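Local coordinates for protein ESXA (Geobacillus thermodenitrificans, PDB 3ZBH) that is of unknown function but, as a WXG100 (ESAT-6) family protein, is probably a small helical-hairpin substrate of type VII secretion, at residues I32-D36 against Y58-R62. Sequence-based numbering, arbitrary orientation.
Sequences IARLD and YQELR. With ACT (acetate ion), chain L.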
loop_
_atom_site.group_PDB
_atom_site.type_symbol
_atom_site.label_atom_id
_atom_site.label_comp_id
_atom_site.label_asym_id
_atom_site.label_seq_id
_atom_site.Cartn_x
_atom_site.Cartn_y
_atom_site.Cartn_z
ATOM N N ILE B 32 2.385 -4.025 -5.103
ATOM C CA ILE B 32 3.145 -5.251 -4.946
ATOM C C ILE B 32 3.880 -5.661 -6.233
ATOM O O ILE B 32 5.057 -5.991 -6.204
ATOM C CB ILE B 32 2.281 -6.396 -4.398
ATOM C CG1 ILE B 32 1.874 -6.092 -2.943
ATOM C CG2 ILE B 32 3.058 -7.713 -4.445
ATOM C CD1 ILE B 32 3.049 -5.725 -2.020
ATOM N N ALA B 33 3.183 -5.582 -7.359
ATOM C CA ALA B 33 3.785 -5.852 -8.656
ATOM C C ALA B 33 4.989 -4.944 -8.913
ATOM O O ALA B 33 6.033 -5.420 -9.346
ATOM C CB ALA B 33 2.738 -5.691 -9.748
ATOM N N ARG B 34 4.861 -3.650 -8.638
ATOM C CA ARG B 34 5.995 -2.728 -8.801
ATOM C C ARG B 34 7.169 -3.023 -7.857
ATOM O O ARG B 34 8.343 -3.032 -8.285
ATOM C CB ARG B 34 5.571 -1.261 -8.666
ATOM C CG ARG B 34 4.577 -0.769 -9.707
ATOM C CD ARG B 34 4.435 0.750 -9.626
ATOM N NE ARG B 34 3.998 1.248 -8.310
ATOM C CZ ARG B 34 2.730 1.355 -7.907
ATOM N NH1 ARG B 34 1.734 0.987 -8.702
ATOM N NH2 ARG B 34 2.456 1.852 -6.702
ATOM N N LEU B 35 6.858 -3.265 -6.584
ATOM C CA LEU B 35 7.884 -3.693 -5.627
ATOM C C LEU B 35 8.503 -5.054 -5.983
ATOM O O LEU B 35 9.670 -5.276 -5.722
ATOM C CB LEU B 35 7.311 -3.752 -4.206
ATOM C CG LEU B 35 6.792 -2.420 -3.649
ATOM C CD1 LEU B 35 6.264 -2.667 -2.234
ATOM C CD2 LEU B 35 7.914 -1.384 -3.629
ATOM N N ASP B 36 7.736 -5.964 -6.578
ATOM C CA ASP B 36 8.323 -7.233 -7.000
ATOM C C ASP B 36 9.439 -7.008 -8.033
ATOM O O ASP B 36 10.536 -7.600 -7.941
ATOM C CB ASP B 36 7.270 -8.183 -7.598
ATOM C CG ASP B 36 6.404 -8.853 -6.553
ATOM O OD1 ASP B 36 6.724 -8.824 -5.324
ATOM O OD2 ASP B 36 5.376 -9.411 -6.981
ATOM N N TYR B 58 11.144 -8.059 2.887
ATOM C CA TYR B 58 10.118 -7.847 1.870
ATOM C C TYR B 58 9.182 -9.053 1.735
ATOM O O TYR B 58 7.942 -8.924 1.866
ATOM C CB TYR B 58 10.756 -7.505 0.515
ATOM C CG TYR B 58 9.707 -7.393 -0.559
ATOM C CD1 TYR B 58 8.780 -6.366 -0.510
ATOM C CD2 TYR B 58 9.605 -8.345 -1.591
ATOM C CE1 TYR B 58 7.784 -6.240 -1.460
ATOM C CE2 TYR B 58 8.621 -8.214 -2.576
ATOM C CZ TYR B 58 7.708 -7.166 -2.491
ATOM O OH TYR B 58 6.695 -7.004 -3.398
ATOM N N GLN B 59 9.758 -10.225 1.483
ATOM C CA GLN B 59 8.962 -11.450 1.356
ATOM C C GLN B 59 8.194 -11.844 2.631
ATOM O O GLN B 59 7.163 -12.521 2.556
ATOM C CB GLN B 59 9.809 -12.625 0.853
ATOM C CG GLN B 59 10.342 -12.458 -0.579
ATOM C CD GLN B 59 9.264 -12.500 -1.652
ATOM O OE1 GLN B 59 9.339 -11.773 -2.652
ATOM N NE2 GLN B 59 8.258 -13.342 -1.458
ATOM N N GLU B 60 8.688 -11.429 3.794
ATOM C CA GLU B 60 7.936 -11.625 5.038
ATOM C C GLU B 60 6.650 -10.779 5.079
ATOM O O GLU B 60 5.642 -11.183 5.663
ATOM C CB GLU B 60 8.832 -11.307 6.248
ATOM C CG GLU B 60 8.371 -11.918 7.565
ATOM C CD GLU B 60 7.587 -10.949 8.438
ATOM O OE1 GLU B 60 8.123 -9.864 8.763
ATOM O OE2 GLU B 60 6.434 -11.275 8.810
ATOM N N LEU B 61 6.686 -9.607 4.457
ATOM C CA LEU B 61 5.578 -8.674 4.544
ATOM C C LEU B 61 4.591 -8.814 3.396
ATOM O O LEU B 61 3.414 -8.471 3.525
ATOM C CB LEU B 61 6.103 -7.240 4.567
ATOM C CG LEU B 61 6.944 -6.865 5.786
ATOM C CD1 LEU B 61 7.551 -5.488 5.568
ATOM C CD2 LEU B 61 6.103 -6.903 7.054
ATOM N N ARG B 62 5.081 -9.291 2.268
ATOM C CA ARG B 62 4.277 -9.382 1.058
ATOM C C ARG B 62 2.942 -10.124 1.272
ATOM O O ARG B 62 1.922 -9.672 0.778
ATOM C CB ARG B 62 5.093 -10.023 -0.058
ATOM C CG ARG B 62 4.538 -9.780 -1.467
ATOM C CD ARG B 62 5.326 -10.655 -2.450
ATOM N NE ARG B 62 4.830 -10.534 -3.811
ATOM C CZ ARG B 62 3.867 -11.290 -4.335
ATOM N NH1 ARG B 62 3.258 -12.237 -3.608
ATOM N NH2 ARG B 62 3.500 -11.090 -5.592
HETATM C C ACT L . 0.810 -13.887 -5.713
HETATM O O ACT L . 0.233 -13.064 -4.981
HETATM O OXT ACT L . 1.802 -13.559 -6.406
HETATM C CH3 ACT L . 0.290 -15.293 -5.767
#
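In the antiparallel helical hairpin of the WXG100 fold, Asp-36 on helix 11-45 takes Tyr-58 and Arg-62 from successive turns of helix 48-95; local axes run 12.1 Å apart at 164°. Arg-62 holds the carboxylate side-on: NE reaches OD1 of Asp-36 at 3.0 Å and NH2 reaches OD2 of Asp-36 at 2.9 Å, each on a syn lone pair, with the two planes only 18° apart. CG of Arg-62 lies anti to its backbone nitrogen (chi1 -162°) and the chain runs extended to NE, which carries the guanidinium over to helix 11-45. Tyr-58 OH donates to the same OD1 of Asp-36 at 2.7 Å, from above the carboxylate plane. Ile-32 CG2 sits over one guanidinium face, 3.4 Å from Arg-62 NE, while Leu-35 CB packs 3.7 Å from Tyr-58 CE1. Met-68 of the second subunit also packs against Tyr-58. An acetate, probably from the crystallisation liquor, lies at the guanidinium edge, hydrogen-bonded to NH2 and weakly to NH1. A leucine in place of Arg-62 would probably leave the Asp-36 carboxylate without this countercharge and freer to turn. The paired Arg-62 bonds fix the carboxylate's rotation and, with Tyr-58 OH as second donor on OD1, probably favour its ionised form.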